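Local coordinates for CADD-like protein of unknown function (Nostoc punctiforme, PDB 3B5O) that is of unknown function but has an all-helical fold resembling that of CADD and the heme-oxygenase-like proteins, and may be an oxidoreductase, at residues F58-L61 with A62-A66; T120-L123 with L124-L128; A189-R192 with T193-A196. One frame throughout, in Å; residues are numbered along the deposited sequence.

Interaction 1 (F58-L61 with A62-A66)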
loop_
_atom_site.group_PDB
_atom_site.type_symbol
_atom_site.label_atom_id
_atom_site.label_comp_id
_atom_site.label_asym_id
_atom_site.label_seq_id
_atom_site.Cartn_x
_atom_site.Cartn_y
_atom_site.Cartn_z
ATOM N N PHE A 58 10.737 -1.059 -2.645
ATOM C CA PHE A 58 10.781 0.377 -2.372
ATOM C C PHE A 58 11.240 0.646 -0.943
ATOM O O PHE A 58 11.969 1.594 -0.689
ATOM C CB PHE A 58 9.434 1.037 -2.656
ATOM C CG PHE A 58 9.083 1.072 -4.116
ATOM C CD1 PHE A 58 9.884 1.745 -5.017
ATOM C CD2 PHE A 58 7.915 0.494 -4.576
ATOM C CE1 PHE A 58 9.555 1.770 -6.364
ATOM C CE2 PHE A 58 7.590 0.538 -5.916
ATOM C CZ PHE A 58 8.403 1.166 -6.786
ATOM N N THR A 59 10.800 -0.183 -0.002
ATOM C CA THR A 59 11.232 -0.025 1.398
ATOM C C THR A 59 12.759 -0.216 1.508
ATOM O O THR A 59 13.426 0.491 2.274
ATOM C CB THR A 59 10.474 -0.994 2.322
ATOM O OG1 THR A 59 9.067 -0.748 2.192
ATOM C CG2 THR A 59 10.872 -0.778 3.772
ATOM N N GLU A 60 13.319 -1.134 0.722
ATOM C CA GLU A 60 14.760 -1.296 0.625
ATOM C C GLU A 60 15.447 -0.048 0.130
ATOM O O GLU A 60 16.505 0.335 0.637
ATOM C CB GLU A 60 15.108 -2.505 -0.231
ATOM C CG GLU A 60 16.582 -2.710 -0.507
ATOM C CD GLU A 60 17.450 -2.933 0.687
ATOM O OE1 GLU A 60 16.948 -3.272 1.765
ATOM O OE2 GLU A 60 18.684 -2.813 0.498
ATOM N N LEU A 61 14.883 0.609 -0.870
ATOM C CA LEU A 61 15.464 1.868 -1.335
ATOM C C LEU A 61 15.445 2.917 -0.230
ATOM O O LEU A 61 16.409 3.673 -0.053
ATOM C CB LEU A 61 14.752 2.381 -2.568
ATOM C CG LEU A 61 14.855 1.529 -3.826
ATOM C CD1 LEU A 61 14.085 2.186 -4.981
ATOM C CD2 LEU A 61 16.315 1.272 -4.199
ATOM N N ALA A 62 14.358 2.975 0.528
ATOM C CA ALA A 62 14.273 3.914 1.653
ATOM C C ALA A 62 15.305 3.577 2.735
ATOM O O ALA A 62 15.913 4.483 3.319
ATOM C CB ALA A 62 12.857 3.902 2.255
ATOM N N ARG A 63 15.514 2.286 2.982
ATOM C CA ARG A 63 16.519 1.855 3.951
ATOM C C ARG A 63 17.895 2.372 3.548
ATOM O O ARG A 63 18.666 2.870 4.378
ATOM C CB ARG A 63 16.511 0.336 4.067
ATOM C CG ARG A 63 17.430 -0.185 5.179
ATOM C CD ARG A 63 17.569 -1.694 5.143
ATOM N NE ARG A 63 18.351 -2.148 4.003
ATOM C CZ ARG A 63 19.676 -2.143 3.942
ATOM N NH1 ARG A 63 20.402 -1.716 4.963
ATOM N NH2 ARG A 63 20.277 -2.557 2.851
ATOM N N ARG A 64 18.211 2.261 2.265
ATOM C CA ARG A 64 19.499 2.720 1.766
ATOM C C ARG A 64 19.637 4.233 1.843
ATOM O O ARG A 64 20.716 4.754 2.150
ATOM C CB ARG A 64 19.707 2.223 0.338
ATOM C CG ARG A 64 19.877 0.722 0.291
ATOM C CD ARG A 64 19.795 0.111 -1.109
ATOM N NE ARG A 64 20.229 -1.269 -0.950
ATOM C CZ ARG A 64 21.495 -1.688 -1.043
ATOM N NH1 ARG A 64 22.481 -0.897 -1.482
ATOM N NH2 ARG A 64 21.737 -2.929 -0.767
ATOM N N LYS A 65 18.547 4.945 1.576
ATOM C CA LYS A 65 18.557 6.405 1.730
ATOM C C LYS A 65 18.819 6.779 3.193
ATOM O O LYS A 65 19.590 7.699 3.488
ATOM C CB LYS A 65 17.239 7.011 1.259
ATOM C CG LYS A 65 17.081 7.032 -0.231
ATOM C CD LYS A 65 17.833 8.182 -0.912
ATOM C CE LYS A 65 17.759 8.047 -2.411
ATOM N NZ LYS A 65 18.353 9.245 -3.103
ATOM N N ALA A 66 18.167 6.088 4.111
ATOM C CA ALA A 66 18.337 6.366 5.537
ATOM C C ALA A 66 19.781 6.106 5.954
ATOM O O ALA A 66 20.402 6.933 6.617
ATOM C CB ALA A 66 17.375 5.550 6.360
#

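Interaction 2 (T120-L123 with L124-L128)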
loop_
_atom_site.group_PDB
_atom_site.type_symbol
_atom_site.label_atom_id
_atom_site.label_comp_id
_atom_site.label_asym_id
_atom_site.label_seq_id
_atom_site.Cartn_x
_atom_site.Cartn_y
_atom_site.Cartn_z
ATOM N N THR A 120 -1.016 0.152 -13.357
ATOM C CA THR A 120 -0.080 -0.336 -12.354
ATOM C C THR A 120 1.362 -0.036 -12.734
ATOM O O THR A 120 2.172 0.357 -11.880
ATOM C CB THR A 120 -0.319 -1.791 -12.066
ATOM O OG1 THR A 120 -1.710 -1.947 -11.722
ATOM C CG2 THR A 120 0.575 -2.303 -10.921
ATOM N N SER A 121 1.682 -0.160 -14.013
ATOM C CA SER A 121 3.025 0.190 -14.449
ATOM C C SER A 121 3.290 1.689 -14.221
ATOM O O SER A 121 4.380 2.087 -13.800
ATOM C CB SER A 121 3.235 -0.204 -15.910
ATOM O OG SER A 121 4.515 0.211 -16.342
ATOM N N LYS A 122 2.296 2.522 -14.512
ATOM C CA LYS A 122 2.417 3.950 -14.277
ATOM C C LYS A 122 2.614 4.251 -12.796
ATOM O O LYS A 122 3.456 5.077 -12.435
ATOM C CB LYS A 122 1.167 4.647 -14.850
ATOM C CG LYS A 122 1.040 6.130 -14.606
ATOM C CD LYS A 122 -0.248 6.671 -15.366
ATOM C CE LYS A 122 -0.672 8.058 -15.047
ATOM N NZ LYS A 122 -1.179 8.162 -13.687
ATOM N N LEU A 123 1.871 3.554 -11.941
ATOM C CA LEU A 123 2.072 3.696 -10.493
ATOM C C LEU A 123 3.516 3.370 -10.119
ATOM O O LEU A 123 4.172 4.130 -9.424
ATOM C CB LEU A 123 1.157 2.737 -9.737
ATOM C CG LEU A 123 1.430 2.623 -8.223
ATOM C CD1 LEU A 123 1.042 3.899 -7.474
ATOM C CD2 LEU A 123 0.746 1.367 -7.650
ATOM N N LEU A 124 4.016 2.239 -10.600
ATOM C CA LEU A 124 5.351 1.816 -10.193
ATOM C C LEU A 124 6.425 2.782 -10.680
ATOM O O LEU A 124 7.380 3.067 -9.960
ATOM C CB LEU A 124 5.623 0.397 -10.670
ATOM C CG LEU A 124 4.728 -0.686 -10.053
ATOM C CD1 LEU A 124 4.995 -2.027 -10.738
ATOM C CD2 LEU A 124 4.905 -0.783 -8.539
ATOM N N ARG A 125 6.261 3.327 -11.885
ATOM C CA ARG A 125 7.222 4.332 -12.342
ATOM C C ARG A 125 7.143 5.604 -11.518
ATOM O O ARG A 125 8.164 6.233 -11.188
ATOM C CB ARG A 125 7.015 4.628 -13.798
ATOM C CG ARG A 125 7.360 3.435 -14.581
ATOM C CD ARG A 125 8.180 3.773 -15.759
ATOM N NE ARG A 125 8.320 2.615 -16.580
ATOM C CZ ARG A 125 9.396 1.855 -16.654
ATOM N NH1 ARG A 125 10.470 2.084 -15.887
ATOM N NH2 ARG A 125 9.362 0.822 -17.481
ATOM N N THR A 126 5.918 6.007 -11.195
ATOM C CA THR A 126 5.738 7.199 -10.390
ATOM C C THR A 126 6.367 7.009 -9.007
ATOM O O THR A 126 7.062 7.905 -8.504
ATOM C CB THR A 126 4.242 7.507 -10.229
ATOM O OG1 THR A 126 3.646 7.737 -11.520
ATOM C CG2 THR A 126 4.019 8.737 -9.334
ATOM N N VAL A 127 6.063 5.886 -8.356
ATOM C CA VAL A 127 6.606 5.640 -7.046
ATOM C C VAL A 127 8.142 5.632 -7.050
ATOM O O VAL A 127 8.765 6.216 -6.158
ATOM C CB VAL A 127 6.011 4.344 -6.437
ATOM C CG1 VAL A 127 6.670 3.975 -5.115
ATOM C CG2 VAL A 127 4.496 4.533 -6.217
ATOM N N LEU A 128 8.756 5.022 -8.053
ATOM C CA LEU A 128 10.218 5.001 -8.083
ATOM C C LEU A 128 10.749 6.443 -8.122
ATOM O O LEU A 128 11.751 6.758 -7.466
ATOM C CB LEU A 128 10.749 4.183 -9.249
ATOM C CG LEU A 128 12.294 4.192 -9.281
ATOM C CD1 LEU A 128 12.884 3.542 -8.013
ATOM C CD2 LEU A 128 12.826 3.580 -10.534
HETATM O O HOH W 1 5.644 2.810 -17.424
HETATM O O HOH W 2 0.812 8.184 -11.477
#

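Interaction 3 (A189-R192 with T193-A196)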
loop_
_atom_site.group_PDB
_atom_site.type_symbol
_atom_site.label_atom_id
_atom_site.label_comp_id
_atom_site.label_asym_id
_atom_site.label_seq_id
_atom_site.Cartn_x
_atom_site.Cartn_y
_atom_site.Cartn_z
ATOM N N ALA A 189 4.236 3.030 15.173
ATOM C CA ALA A 189 4.913 3.991 16.022
ATOM C C ALA A 189 6.406 3.911 15.794
ATOM O O ALA A 189 7.107 4.914 15.898
ATOM C CB ALA A 189 4.588 3.726 17.492
ATOM N N GLY A 190 6.882 2.705 15.484
ATOM C CA GLY A 190 8.303 2.433 15.329
ATOM C C GLY A 190 8.947 3.297 14.267
ATOM O O GLY A 190 10.029 3.858 14.485
ATOM N N LEU A 191 8.293 3.418 13.114
ATOM C CA LEU A 191 8.852 4.247 12.040
ATOM C C LEU A 191 8.827 5.720 12.428
ATOM O O LEU A 191 9.845 6.398 12.318
ATOM C CB LEU A 191 8.139 4.011 10.699
ATOM C CG LEU A 191 8.793 4.700 9.493
ATOM C CD1 LEU A 191 10.288 4.306 9.303
ATOM C CD2 LEU A 191 7.957 4.447 8.208
ATOM N N ARG A 192 7.693 6.211 12.927
ATOM C CA ARG A 192 7.597 7.600 13.348
ATOM C C ARG A 192 8.645 7.934 14.401
ATOM O O ARG A 192 9.333 8.936 14.276
ATOM C CB ARG A 192 6.187 7.943 13.883
ATOM C CG ARG A 192 6.104 9.306 14.587
ATOM C CD ARG A 192 4.669 9.665 14.987
ATOM N NE ARG A 192 4.073 8.677 15.880
ATOM C CZ ARG A 192 4.344 8.555 17.179
ATOM N NH1 ARG A 192 5.220 9.355 17.778
ATOM N NH2 ARG A 192 3.735 7.607 17.888
ATOM N N THR A 193 8.762 7.100 15.433
ATOM C CA THR A 193 9.690 7.402 16.519
ATOM C C THR A 193 11.132 7.350 16.047
ATOM O O THR A 193 11.948 8.164 16.485
ATOM C CB THR A 193 9.480 6.497 17.747
ATOM O OG1 THR A 193 9.722 5.137 17.406
ATOM C CG2 THR A 193 8.068 6.619 18.245
ATOM N N SER A 194 11.448 6.447 15.109
ATOM C CA SER A 194 12.809 6.392 14.597
ATOM C C SER A 194 13.150 7.629 13.781
ATOM O O SER A 194 14.228 8.185 13.920
ATOM C CB SER A 194 13.075 5.094 13.827
ATOM O OG SER A 194 12.437 5.062 12.572
ATOM N N VAL A 195 12.235 8.066 12.911
ATOM C CA VAL A 195 12.489 9.238 12.093
ATOM C C VAL A 195 12.614 10.493 12.968
ATOM O O VAL A 195 13.437 11.365 12.693
ATOM C CB VAL A 195 11.398 9.432 11.007
ATOM C CG1 VAL A 195 11.545 10.783 10.317
ATOM C CG2 VAL A 195 11.439 8.286 9.986
ATOM N N ALA A 196 11.810 10.542 14.029
ATOM C CA ALA A 196 11.828 11.693 14.954
ATOM C C ALA A 196 13.219 11.969 15.518
ATOM O O ALA A 196 13.571 13.128 15.808
ATOM C CB ALA A 196 10.842 11.460 16.085
HETATM O O HOH W 3 11.706 3.211 16.930
#

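Interaction 1 (F58-L61 with A62-A66)
Two arginines close on one glutamate in a local salt-bridge network near the C-terminal end of helix 38-68, where E60 meets R63 three residues on and R64 four on. R63 grips the carboxylate side-on with two nitrogens, one to each oxygen. Its NE gives a nearly straight bond to OE1 of E60 (2.9 Å, 175° at the hydrogen), while its NH2 reaches OE2 of E60, also at 2.9 Å. Both nitrogens arrive on the syn side, NE well out of the carboxylate plane, and E60 and R63 run side by side, their flat groups turned 36° apart. E60 takes part because its CG stands anti to the backbone N (chi1 175°) and the chain then bends at chi2, bringing the carboxylate up beside R63 and R64. R64 comes from the other side: its NE meets OE2 of E60 on the anti side at 2.6 Å, and its NH2 adds only a weak bond to the same oxygen. Such i to i+3 and i to i+4 pairing uses the helical pitch, which brings residues one turn apart onto one face; here a partly exposed face of a helix in the all-helical, heme-oxygenase-like fold. With an alanine in place of E60 both guanidinium groups would probably lose their shared counter-charge and turn more freely. The backbone beneath is regular, with A62 N bonded to F58 O (3.0 Å) and K65 N to L61 O (3.0 Å). A62 faces inward onto helix 135-163, touching V138 and T142, and the amine of K65 leads away to the carbonyl of R133.

Interaction 2 (T120-L123 with L124-L128)
T120 begins the run with its carbonyl O taking the amide of L124 at 2.9 Å, while CG of L124 rests 3.3 Å from that same T120 O; the hydroxyl of T120 turns elsewhere, to Q47 and W221. S121 O accepts from R125 N, and NE of R125 gives a further bond to a water lying in the plane of the guanidinium, 2.8 Å from NE. At K122 the carbonyl O receives two donors from T126, its N and its OG1 (2.8 Å), from opposite faces of the carbonyl plane. With OG1 beside its own backbone N (chi1 -61°), T126 can add this hydroxyl bond to the usual i to i+4 helix bond, a common way for a threonine within a helix to satisfy its oxygen. A second water accepts from NZ of K122 and donates to OG1 of T126, and NZ also forms a salt bridge to E224. L123 turns to the buried side of helix 118-131, between helices 38-68 and 204-230, its CD1 lying alongside CG2 of V127 at 3.7 Å. V127 N bonds L123 O at 2.8 Å.

Interaction 3 (A189-R192 with T193-A196)
L191 and V195, one turn apart on the short helix 190-196 of this all-helical fold, cross at an angle on its buried side, CD1 of L191 standing 4.2 Å from CG2 of V195. Both side chains also touch L139 of helix 135-163, so the pair seats the helix against its neighbour. S194 sits beside them, its OG between its own backbone N and carbonyl carbon (chi1 73°). From there the hydroxyl folds back and donates to O of L191 at 2.9 Å, coming well off the line of the carbonyl (C=O...OG 118°), whereas N of V195 reaches the same L191 O close to that line. One carbonyl thus holds a side-chain and a backbone donor. R192 and T193 are angled across each other: CG2 of T193 lies over one face of the R192 guanidinium, 4.0 Å from NH1. The bend of R192 at chi3 turns its guanidinium back over that methyl, and the arginine also touches F4 and T8 of helix 2-18. T193 N bonds A189 O in the first turn at 2.8 Å. A water donates to O of G190 at 3.0 Å and lies 2.8 Å from OG1 of T193.

All three are local contacts between residues about one turn apart, but their chemistry differs. Interaction 1 is mainly ionic on a partly exposed face. Interactions 2 and 3 each have a hydroxyl sharing a backbone carbonyl with an amide beside a buried apolar pair; interaction 3 differs in its i to i+3 hydroxyl bond and longer apolar contact. Interactions 1 and 2 touch where helices 38-68 and 118-131 pack, through L61 CD1 against L128 CD1 (3.5 Å) and the ring of F58 against V127. Interaction 3 touches neither, its nearest atoms about 7 Å from interaction 1 and about 13 Å from interaction 2, yet 58-66 and 189-196 both pack on helices 72-85 and 135-163, sharing L78 and T142. It also lies farthest from the chain centre.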